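Local coordinates for protein glucokinase (PDB 3VOV) that catalyses the phosphorylation of hexoses such as glucose, probably with ATP as the phosphate donor, and binds zinc, at residues 102-106 / 292-297; 112-117 / 141-146; 22-26 / 283-287; 1-5 / 16-20; 132-136 / 178-184. All blocks are in the same frame, centred on the assembly; numbering follows the deposited sequence.

Contact 1: 102-106 / 292-297; sequences VFLEN and TAYLEV
The F103 ring carries E296 on one of its faces: CB stands 3.7 Å from the centroid, only 10° off the ring normal, in a CH-pi contact. CG continues over the same face, 3.6 Å from F103 CD1, and the bend at chi2 (-86°) lays the carboxylate nearly flat against the ring, the two planes 11° apart. A293 CA and V297 CG2 approach the ring obliquely. Toward the backbone, T292 CG2 meets F103 CB at 4.0 Å. T292 OG1, already bonded to G288 O of its own helix, faces E105 CB at 3.7 Å and accepts from a water that also donates to E105 OE2, so the two polar ends are joined through solvent. E105 has a second partner in R148, a salt bridge at OE2. Replacing F103 by an alanine would probably leave a gap under E296 and set its aliphatic stem free to turn. No direct hydrogen bond crosses, and the strand and helix axes pass 8.5 Å apart. This is helix-on-sheet packing, in which the C-terminal helix 284-299 returns to cover the edge strand 102-106 of a five-stranded mixed sheet of the actin-like ATPase fold.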
# COMPACT_ATOMS: atom_id res chain seq x y z
N VAL B 102 25.04 14.46 -35.47
CA VAL B 102 23.70 14.04 -35.09
C VAL B 102 23.68 13.90 -33.56
O VAL B 102 24.60 13.30 -32.98
CB VAL B 102 23.35 12.69 -35.75
CG1 VAL B 102 22.07 12.12 -35.16
CG2 VAL B 102 23.22 12.83 -37.26
N PHE B 103 22.63 14.46 -32.94
CA PHE B 103 22.43 14.38 -31.50
C PHE B 103 21.11 13.65 -31.21
O PHE B 103 20.04 14.08 -31.64
CB PHE B 103 22.44 15.81 -30.89
CG PHE B 103 23.76 16.54 -31.08
CD1 PHE B 103 24.82 16.31 -30.21
CD2 PHE B 103 23.94 17.43 -32.15
CE1 PHE B 103 26.05 16.97 -30.39
CE2 PHE B 103 25.16 18.11 -32.34
CZ PHE B 103 26.22 17.89 -31.45
N LEU B 104 21.19 12.53 -30.50
CA LEU B 104 20.04 11.68 -30.22
C LEU B 104 19.36 12.11 -28.92
O LEU B 104 20.02 12.54 -27.98
CB LEU B 104 20.53 10.27 -29.95
CG LEU B 104 21.23 9.49 -31.05
CD1 LEU B 104 21.20 8.01 -30.64
CD2 LEU B 104 20.54 9.67 -32.38
N GLU B 105 18.05 11.93 -28.85
CA GLU B 105 17.37 12.21 -27.61
C GLU B 105 16.13 11.31 -27.53
O GLU B 105 15.54 10.95 -28.56
CB GLU B 105 17.00 13.69 -27.51
CG GLU B 105 16.33 14.13 -26.15
CD GLU B 105 17.18 13.77 -24.95
OE1 GLU B 105 17.10 12.60 -24.47
OE2 GLU B 105 17.91 14.66 -24.47
N ASN B 106 15.80 10.90 -26.32
CA ASN B 106 14.57 10.14 -26.07
C ASN B 106 13.37 11.08 -26.34
O ASN B 106 13.43 12.28 -26.03
CB ASN B 106 14.63 9.65 -24.62
CG ASN B 106 13.29 9.46 -24.02
OD1 ASN B 106 12.58 8.49 -24.35
ND2 ASN B 106 12.91 10.35 -23.12
N THR B 292 17.46 20.02 -29.03
CA THR B 292 18.62 19.21 -28.63
C THR B 292 19.86 19.59 -29.42
O THR B 292 20.90 19.92 -28.85
CB THR B 292 18.28 17.67 -28.72
OG1 THR B 292 17.20 17.41 -27.83
CG2 THR B 292 19.46 16.77 -28.33
N ALA B 293 19.75 19.55 -30.75
CA ALA B 293 20.90 19.88 -31.61
C ALA B 293 21.29 21.37 -31.46
O ALA B 293 22.47 21.75 -31.45
CB ALA B 293 20.56 19.56 -33.10
N TYR B 294 20.29 22.23 -31.37
CA TYR B 294 20.53 23.69 -31.30
C TYR B 294 21.35 24.06 -30.05
O TYR B 294 22.39 24.79 -30.10
CB TYR B 294 19.16 24.43 -31.32
CG TYR B 294 19.32 25.93 -31.27
CD1 TYR B 294 19.39 26.62 -30.06
CD2 TYR B 294 19.46 26.65 -32.45
CE1 TYR B 294 19.56 28.05 -30.04
CE2 TYR B 294 19.64 28.02 -32.45
CZ TYR B 294 19.68 28.72 -31.26
OH TYR B 294 19.87 30.07 -31.34
N LEU B 295 20.89 23.57 -28.90
CA LEU B 295 21.58 23.83 -27.65
C LEU B 295 22.94 23.11 -27.59
O LEU B 295 23.86 23.62 -27.02
CB LEU B 295 20.69 23.45 -26.44
CG LEU B 295 19.39 24.28 -26.40
CD1 LEU B 295 18.39 23.70 -25.41
CD2 LEU B 295 19.61 25.82 -26.12
N GLU B 296 23.07 21.93 -28.18
CA GLU B 296 24.40 21.33 -28.22
C GLU B 296 25.37 22.20 -29.00
O GLU B 296 26.48 22.42 -28.56
CB GLU B 296 24.37 19.94 -28.84
CG GLU B 296 23.91 18.90 -27.89
CD GLU B 296 25.06 18.36 -27.03
OE1 GLU B 296 24.79 17.44 -26.24
OE2 GLU B 296 26.23 18.84 -27.16
N VAL B 297 24.94 22.67 -30.17
CA VAL B 297 25.82 23.47 -31.02
C VAL B 297 26.15 24.81 -30.36
O VAL B 297 27.31 25.24 -30.34
CB VAL B 297 25.22 23.70 -32.40
CG1 VAL B 297 26.04 24.77 -33.15
CG2 VAL B 297 25.16 22.38 -33.18
O HOH W 1 18.29 17.04 -25.17

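Contact 2: 112-117 / 141-146; sequences ALAEHH and VLGGRV
V141 opens the strand side with CG1 anti to its own backbone N (chi1 -179°), which sets that branch over the centre of the H116 imidazole, 3.4 Å from the centroid and 9° off the ring normal, a close CH-pi contact. H116 ND1 is held by S127 on the adjoining strand, which fixes the turn of the ring. The other branch of V141, CG2, reaches A112 CB at 4.1 Å. At L142 the chain folds back, and this residue pairs with R145 through two backbone bonds across G143 and G144. G144 then gives the helix its one hydrogen bond across the contact: its O accepts from H117 NE2 at 2.7 Å, with an N-H...O angle of 160° and the oxygen lying in the ring plane. L113 CD1 sits 3.4 Å from that same G144 O, while G144 CA comes up to H116 NE2 at 3.5 Å. A side chain at G144 would press on H117 CE1. V146 puts CG2 against L113 CB at 3.9 Å, the two side chains meeting at about a right angle. The arrangement is that of a beta hairpin with a two-residue turn, at the rim of one mixed sheet, clasped against helix 107-118 by an apolar patch and one imidazole bond.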
# COMPACT_ATOMS: atom_id res chain seq x y z
N ALA B 112 9.87 17.29 -23.24
CA ALA B 112 10.12 18.07 -22.03
C ALA B 112 10.98 19.34 -22.32
O ALA B 112 10.69 20.44 -21.82
CB ALA B 112 10.84 17.18 -20.96
N LEU B 113 12.07 19.17 -23.09
CA LEU B 113 12.92 20.31 -23.50
C LEU B 113 12.13 21.37 -24.27
O LEU B 113 12.27 22.56 -24.04
CB LEU B 113 14.12 19.79 -24.35
CG LEU B 113 15.31 20.68 -24.74
CD1 LEU B 113 16.01 21.23 -23.48
CD2 LEU B 113 16.32 19.92 -25.67
N ALA B 114 11.25 20.92 -25.16
CA ALA B 114 10.47 21.77 -25.96
C ALA B 114 9.47 22.55 -25.10
O ALA B 114 9.38 23.76 -25.20
CB ALA B 114 9.75 20.97 -27.10
N GLU B 115 8.74 21.87 -24.23
CA GLU B 115 7.82 22.59 -23.33
C GLU B 115 8.55 23.56 -22.44
O GLU B 115 8.02 24.64 -22.08
CB GLU B 115 6.98 21.61 -22.49
CG GLU B 115 6.02 20.79 -23.32
CD GLU B 115 4.80 21.54 -23.78
OE1 GLU B 115 4.48 22.64 -23.24
OE2 GLU B 115 4.11 20.98 -24.69
N HIS B 116 9.76 23.22 -22.07
CA HIS B 116 10.58 24.12 -21.26
C HIS B 116 10.96 25.44 -21.94
O HIS B 116 10.81 26.50 -21.35
CB HIS B 116 11.85 23.42 -20.83
CG HIS B 116 12.70 24.24 -19.92
ND1 HIS B 116 12.57 24.20 -18.55
CD2 HIS B 116 13.73 25.10 -20.19
CE1 HIS B 116 13.46 25.03 -18.00
NE2 HIS B 116 14.19 25.56 -18.97
N HIS B 117 11.52 25.34 -23.15
CA HIS B 117 11.97 26.47 -23.93
C HIS B 117 10.90 27.19 -24.71
O HIS B 117 10.99 28.40 -24.85
CB HIS B 117 13.11 26.04 -24.86
CG HIS B 117 14.36 25.71 -24.13
ND1 HIS B 117 15.20 26.67 -23.61
CD2 HIS B 117 14.89 24.52 -23.76
CE1 HIS B 117 16.20 26.09 -22.98
NE2 HIS B 117 16.04 24.78 -23.06
N VAL B 141 14.39 18.88 -16.90
CA VAL B 141 15.17 19.97 -17.52
C VAL B 141 15.69 20.84 -16.40
O VAL B 141 14.92 21.42 -15.63
CB VAL B 141 14.31 20.80 -18.50
CG1 VAL B 141 15.14 21.93 -19.18
CG2 VAL B 141 13.72 19.84 -19.62
N LEU B 142 17.00 20.86 -16.27
CA LEU B 142 17.66 21.72 -15.30
C LEU B 142 18.74 22.60 -15.94
O LEU B 142 19.41 22.12 -16.85
CB LEU B 142 18.42 20.79 -14.30
CG LEU B 142 17.72 19.55 -13.69
CD1 LEU B 142 18.66 18.64 -12.90
CD2 LEU B 142 16.56 19.96 -12.81
N GLY B 143 18.95 23.86 -15.48
CA GLY B 143 18.75 25.15 -16.39
C GLY B 143 18.92 24.71 -17.86
O GLY B 143 19.93 25.00 -18.50
N GLY B 144 17.83 24.20 -18.43
CA GLY B 144 17.51 24.67 -19.81
C GLY B 144 18.05 23.43 -20.59
O GLY B 144 17.95 23.39 -21.79
N ARG B 145 18.63 22.43 -19.87
CA ARG B 145 19.12 21.17 -20.48
C ARG B 145 18.54 19.88 -19.84
O ARG B 145 18.33 19.81 -18.62
CB ARG B 145 20.66 21.05 -20.48
CG ARG B 145 21.47 22.23 -21.04
CD ARG B 145 21.38 22.48 -22.58
NE ARG B 145 21.13 21.32 -23.43
CZ ARG B 145 22.01 20.72 -24.25
NH1 ARG B 145 21.61 19.68 -24.99
NH2 ARG B 145 23.26 21.15 -24.36
N VAL B 146 18.30 18.90 -20.68
CA VAL B 146 17.81 17.58 -20.25
C VAL B 146 18.80 16.85 -19.31
O VAL B 146 20.01 16.74 -19.59
CB VAL B 146 17.44 16.69 -21.49
CG1 VAL B 146 17.21 15.24 -21.10
CG2 VAL B 146 16.22 17.29 -22.21

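Contact 3: 22-26 / 283-287; sequences RLLSK and EAGLL
L23 and E283 come at each other from opposite directions, so that the methyl L23 CD1 stops 3.4 Å from E283 OE1 with the second carboxylate oxygen, OE2, only slightly farther off. K26 runs in obliquely to the same carboxylate. Its CG lies opposite the backbone N (chi1 -175°) and the rest of the chain is extended, which carries the ammonium group across to E283. There NZ and OE1 form a salt bridge at 3.0 Å, using the anti lone pair of the carboxylate, the one turned away from its other oxygen. One oxygen therefore has a charged partner and an apolar neighbour at once, and the contact combines an ion pair toward its exposed border with a greasy patch farther in. In that patch L23 lies across both leucines of the helix. Its CG meets L287 CD2 at 3.8 Å, and its CD1 meets L286 CD2 at 3.9 Å. L286 CD2 is also brushed by K26 CE, at 4.3 Å, so the aliphatic part of the lysine extends the apolar cover. Within the second segment the backbone bond from L287 N to E283 O ties the glutamate to the residue four places on. The loop 22-26 links strand 12-18 to strand 27-30, and S25 OG pins it to A50 O of helix 36-54 and to V17 N. The start of helix 284-299 is thus held between this loop and helix 107-118, with L286 resting on A14 and L287 on F18 of strand 12-18 and on A114 and L118.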
# COMPACT_ATOMS: atom_id res chain seq x y z
N ARG B 22 11.67 28.82 -33.88
CA ARG B 22 10.60 28.41 -34.79
C ARG B 22 11.07 27.43 -35.81
O ARG B 22 12.23 27.46 -36.23
CB ARG B 22 10.01 29.62 -35.58
CG ARG B 22 9.33 30.65 -34.71
CD ARG B 22 8.64 31.71 -35.56
NE ARG B 22 7.82 32.56 -34.73
CZ ARG B 22 8.26 33.61 -34.06
NH1 ARG B 22 9.54 33.97 -34.16
NH2 ARG B 22 7.41 34.34 -33.35
N LEU B 23 10.15 26.56 -36.23
CA LEU B 23 10.39 25.74 -37.40
C LEU B 23 10.41 26.63 -38.65
O LEU B 23 9.56 27.51 -38.77
CB LEU B 23 9.28 24.71 -37.54
CG LEU B 23 9.28 23.59 -36.46
CD1 LEU B 23 8.02 22.67 -36.58
CD2 LEU B 23 10.59 22.80 -36.56
N LEU B 24 11.36 26.41 -39.57
CA LEU B 24 11.31 27.10 -40.87
C LEU B 24 10.72 26.24 -41.96
O LEU B 24 10.47 26.74 -43.06
CB LEU B 24 12.69 27.65 -41.30
CG LEU B 24 13.39 28.50 -40.23
CD1 LEU B 24 14.80 28.92 -40.65
CD2 LEU B 24 12.57 29.70 -39.82
N SER B 25 10.52 24.95 -41.66
CA SER B 25 9.88 23.99 -42.54
C SER B 25 9.32 22.85 -41.73
O SER B 25 9.67 22.68 -40.56
CB SER B 25 10.86 23.45 -43.61
OG SER B 25 12.03 22.85 -43.04
N LYS B 26 8.42 22.08 -42.34
CA LYS B 26 7.86 20.89 -41.71
C LYS B 26 7.47 19.80 -42.71
O LYS B 26 6.56 19.99 -43.51
CB LYS B 26 6.67 21.22 -40.81
CG LYS B 26 6.21 19.98 -40.08
CD LYS B 26 5.37 20.23 -38.88
CE LYS B 26 4.94 18.89 -38.27
NZ LYS B 26 3.83 19.12 -37.33
N GLU B 283 3.75 18.47 -31.98
CA GLU B 283 5.03 18.90 -32.50
C GLU B 283 6.10 18.95 -31.44
O GLU B 283 7.25 19.27 -31.77
CB GLU B 283 4.91 20.32 -33.05
CG GLU B 283 4.60 20.35 -34.48
CD GLU B 283 4.80 21.72 -35.06
OE1 GLU B 283 4.71 21.80 -36.30
OE2 GLU B 283 5.03 22.69 -34.29
N ALA B 284 5.74 18.71 -30.19
CA ALA B 284 6.72 18.87 -29.09
C ALA B 284 7.95 18.01 -29.37
O ALA B 284 9.06 18.44 -29.15
CB ALA B 284 6.09 18.47 -27.73
N GLY B 285 7.75 16.80 -29.87
CA GLY B 285 8.92 15.91 -30.07
C GLY B 285 9.89 16.44 -31.13
O GLY B 285 11.10 16.36 -30.95
N LEU B 286 9.34 16.91 -32.27
CA LEU B 286 10.14 17.52 -33.34
C LEU B 286 10.86 18.75 -32.82
O LEU B 286 12.07 18.89 -33.02
CB LEU B 286 9.27 17.88 -34.58
CG LEU B 286 10.01 18.57 -35.73
CD1 LEU B 286 11.18 17.77 -36.20
CD2 LEU B 286 9.08 18.92 -36.95
N LEU B 287 10.12 19.65 -32.17
CA LEU B 287 10.73 20.85 -31.55
C LEU B 287 11.85 20.50 -30.57
O LEU B 287 12.94 21.08 -30.63
CB LEU B 287 9.65 21.71 -30.86
CG LEU B 287 8.69 22.39 -31.84
CD1 LEU B 287 7.46 23.01 -31.12
CD2 LEU B 287 9.43 23.48 -32.67

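Contact 4: 1-5 / 16-20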
# COMPACT_ATOMS: atom_id res chain seq x y z
N MET B 1 21.84 30.84 -36.12
CA MET B 1 22.22 29.38 -36.23
C MET B 1 21.00 28.51 -36.56
O MET B 1 19.92 28.70 -35.97
CB MET B 1 22.97 28.93 -34.97
CG MET B 1 23.87 27.69 -35.16
SD MET B 1 22.96 26.37 -34.36
CE MET B 1 23.14 26.85 -32.62
N LYS B 2 21.14 27.62 -37.53
CA LYS B 2 20.07 26.72 -37.94
C LYS B 2 20.47 25.28 -37.72
O LYS B 2 21.63 24.92 -37.95
CB LYS B 2 19.75 26.87 -39.45
CG LYS B 2 18.69 27.95 -39.81
CD LYS B 2 18.98 29.26 -39.13
CE LYS B 2 18.42 30.47 -39.89
NZ LYS B 2 19.29 31.63 -39.50
N VAL B 3 19.51 24.46 -37.29
CA VAL B 3 19.69 23.00 -37.26
C VAL B 3 18.51 22.36 -37.93
O VAL B 3 17.62 23.07 -38.36
CB VAL B 3 19.80 22.46 -35.81
CG1 VAL B 3 20.97 23.13 -35.09
CG2 VAL B 3 18.46 22.71 -35.03
N VAL B 4 18.52 21.03 -38.02
CA VAL B 4 17.39 20.25 -38.50
C VAL B 4 16.93 19.35 -37.35
O VAL B 4 17.77 18.75 -36.71
CB VAL B 4 17.79 19.36 -39.68
CG1 VAL B 4 16.66 18.39 -40.03
CG2 VAL B 4 18.20 20.24 -40.91
N GLY B 5 15.63 19.34 -37.05
CA GLY B 5 15.08 18.38 -36.11
C GLY B 5 14.47 17.22 -36.87
O GLY B 5 13.93 17.41 -37.96
N GLY B 16 12.20 19.13 -39.69
CA GLY B 16 12.10 20.55 -39.98
C GLY B 16 13.36 21.26 -39.62
O GLY B 16 14.04 20.84 -38.68
N VAL B 17 13.69 22.29 -40.41
CA VAL B 17 14.74 23.25 -40.06
C VAL B 17 14.21 24.10 -38.92
O VAL B 17 13.00 24.34 -38.85
CB VAL B 17 15.18 24.13 -41.28
CG1 VAL B 17 16.20 25.18 -40.88
CG2 VAL B 17 15.76 23.25 -42.42
N PHE B 18 15.07 24.48 -37.99
CA PHE B 18 14.65 25.12 -36.78
C PHE B 18 15.65 26.22 -36.54
O PHE B 18 16.84 25.98 -36.71
CB PHE B 18 14.74 24.12 -35.62
CG PHE B 18 14.42 24.69 -34.27
CD1 PHE B 18 13.11 25.05 -33.94
CD2 PHE B 18 15.43 24.84 -33.31
CE1 PHE B 18 12.82 25.56 -32.69
CE2 PHE B 18 15.15 25.30 -32.07
CZ PHE B 18 13.82 25.69 -31.73
N ASP B 19 15.20 27.38 -36.08
CA ASP B 19 16.12 28.51 -35.93
C ASP B 19 16.45 28.90 -34.49
O ASP B 19 17.11 29.93 -34.25
CB ASP B 19 15.60 29.72 -36.69
CG ASP B 19 14.33 30.30 -36.06
OD1 ASP B 19 13.94 29.91 -34.93
OD2 ASP B 19 13.72 31.17 -36.72
N GLY B 20 16.03 28.05 -33.55
CA GLY B 20 16.26 28.30 -32.13
C GLY B 20 14.95 28.66 -31.46
O GLY B 20 14.81 28.47 -30.23
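G16 O is gripped by two groups of the neighbouring strand: G5 N donates to it at 2.7 Å with an N-H...O angle of 162°, and V4 CA adds a weaker CA-H...O contact at 3.4 Å. The return bond from G16 N to G5 O completes the first hydrogen-bonded pair. A second pair, V3 with F18, repeats the pattern: V3 N donates to F18 O, and F18 N donates to V3 O at 2.9 Å. In this pair both carbonyls have a CA-H neighbour, V17 CA for V3 O and K2 CA for F18 O. Between these pairs V4 and V17 form a non-hydrogen-bonded pair, their CA atoms 4.3 Å apart, and the two CG2 methyls meet on one face of the sheet. On the other face V3 and F18 lie side by side and point the same way. With V3 chi1 at -58°, CG2 sits between the backbone N and the carbonyl carbon, which aims that methyl at F18 CB, 4.0 Å away. The F18 ring has G20 N over one face, 3.2 Å above its plane and offset toward the rim. Just before the strand, K2 CG touches V17 CG1 at 3.9 Å, whereas D19 turns its OD1 to the backbone N atoms of K21 and R22. The two strands form the first hairpin of the sheet, 3-8 with 12-18. Helix 284-299 covers the F18 face through A290 and L291, helix 36-54 covers the V4 and V17 face, and strand 61-65 continues the sheet beyond strand 3-8.

Contact 5: 132-136 / 178-184; sequences VSTGI and EALAAGR
The loop 132-136 runs beside the joint between two helices, and two main-chain bonds tie it to the second of them: G183 N donates to S133 O at 2.7 Å, bent to 136° at the hydrogen, and R184 N donates to T134 O at 3.0 Å and 165°. Both donors are in the first turn of helix 183-194, just after the N-cap position at A182, so the loop supplies carbonyls to amides at the start of the helix. G183 packs so closely on S133 O that a side chain there would clash. A third bond comes from a side chain. E178, its CG opposite the backbone N (chi1 176°), extends toward the loop, where OE1 accepts from I136 N at 2.8 Å, through the lone pair turned away from its other oxygen. The loop joins strands 127-132 and 136-142, and its Ser-Thr-Gly sequence is consistent with a phosphate-binding turn of the actin-like ATPase fold. Beside it, I136 CD1 nestles against A181 CB at 3.8 Å, A182 CB faces T134 O at 3.4 Å, and T134 CG2 crosses the R184 stem at a slant, at CG and CD. R184 NH1 continues to Y192 O of the third subunit. An alanine in place of E178 would probably leave I136 N without its acceptor and open a gap next to H159, a zinc ligand. The E178 side chain comes within about 5 Å of the zinc ion itself.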
# COMPACT_ATOMS: atom_id res chain seq x y z
N VAL B 132 1.45 11.29 -20.21
CA VAL B 132 0.59 10.11 -20.07
C VAL B 132 -0.05 9.79 -21.42
O VAL B 132 -0.87 10.53 -21.93
CB VAL B 132 -0.50 10.35 -18.96
CG1 VAL B 132 -1.32 9.07 -18.68
CG2 VAL B 132 0.17 10.80 -17.68
N SER B 133 0.37 8.68 -21.99
CA SER B 133 -0.16 8.19 -23.24
C SER B 133 -0.36 6.68 -23.05
O SER B 133 -0.87 6.23 -22.03
CB SER B 133 0.88 8.45 -24.35
OG SER B 133 0.40 8.05 -25.61
N THR B 134 0.02 5.91 -24.06
CA THR B 134 -0.01 4.47 -24.00
C THR B 134 0.81 3.99 -22.78
O THR B 134 0.36 3.14 -22.02
CB THR B 134 0.57 3.89 -25.33
OG1 THR B 134 -0.42 4.05 -26.37
CG2 THR B 134 0.79 2.44 -25.17
N GLY B 135 2.03 4.55 -22.66
CA GLY B 135 2.91 4.40 -21.50
C GLY B 135 2.97 5.73 -20.72
O GLY B 135 2.31 6.70 -21.09
N ILE B 136 3.74 5.77 -19.64
CA ILE B 136 4.02 7.04 -18.99
C ILE B 136 5.50 7.29 -19.11
O ILE B 136 6.29 6.48 -18.69
CB ILE B 136 3.58 7.09 -17.50
CG1 ILE B 136 2.06 7.29 -17.45
CG2 ILE B 136 4.31 8.24 -16.77
CD1 ILE B 136 1.40 7.19 -16.07
N GLU B 178 3.78 4.18 -14.24
CA GLU B 178 3.28 3.70 -15.53
C GLU B 178 2.27 2.59 -15.37
O GLU B 178 1.20 2.57 -15.99
CB GLU B 178 4.44 3.18 -16.40
CG GLU B 178 3.91 2.60 -17.71
CD GLU B 178 5.02 2.46 -18.76
OE1 GLU B 178 5.31 3.47 -19.41
OE2 GLU B 178 5.59 1.35 -18.89
N ALA B 179 2.63 1.62 -14.55
CA ALA B 179 1.82 0.43 -14.41
C ALA B 179 0.48 0.73 -13.66
O ALA B 179 -0.44 -0.12 -13.61
CB ALA B 179 2.60 -0.63 -13.68
N LEU B 180 0.40 1.92 -13.06
CA LEU B 180 -0.80 2.30 -12.33
C LEU B 180 -1.74 3.16 -13.13
O LEU B 180 -2.96 3.12 -12.89
CB LEU B 180 -0.42 3.11 -11.07
CG LEU B 180 0.30 2.28 -9.98
CD1 LEU B 180 0.86 3.26 -8.92
CD2 LEU B 180 -0.62 1.17 -9.31
N ALA B 181 -1.17 3.98 -14.03
CA ALA B 181 -1.90 5.13 -14.57
C ALA B 181 -1.75 5.38 -16.06
O ALA B 181 -2.39 6.31 -16.61
CB ALA B 181 -1.52 6.41 -13.79
N ALA B 182 -0.91 4.60 -16.74
CA ALA B 182 -0.76 4.81 -18.19
C ALA B 182 -2.07 4.42 -18.91
O ALA B 182 -2.89 3.69 -18.36
CB ALA B 182 0.42 3.98 -18.74
N GLY B 183 -2.22 4.91 -20.14
CA GLY B 183 -3.22 4.40 -21.08
C GLY B 183 -3.42 2.93 -21.06
O GLY B 183 -4.53 2.48 -20.85
N ARG B 184 -2.36 2.15 -21.23
CA ARG B 184 -2.50 0.72 -21.25
C ARG B 184 -2.85 0.14 -19.90
O ARG B 184 -3.41 -0.92 -19.82
CB ARG B 184 -1.24 0.03 -21.78
CG ARG B 184 -1.03 0.23 -23.29
CD ARG B 184 0.24 -0.45 -23.75
NE ARG B 184 0.20 -1.84 -23.39
CZ ARG B 184 1.06 -2.43 -22.57
NH1 ARG B 184 0.92 -3.73 -22.31
NH2 ARG B 184 2.05 -1.75 -22.05

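From the N terminus, contact 4 closes first, a short hairpin at the start of the first sheet. Contact 3 opens right after it at 22-26 and closes only at 283-287, one of the two long loops of the set. Contact 1 opens at 102-106 and ends at 292-297, beyond contact 3, so these two cross. Contact 2 lies wholly within both long loops, as does contact 5, and these shorter two cross in turn. Contact 4 pairs two strands of the first sheet, contacts 1 and 3 lay helix 284-299 on that sheet and the loop after its hairpin, and contact 2 ties helix 107-118 to the rim of the second sheet, while contact 5 stands across the chain's centre, toward the zinc site.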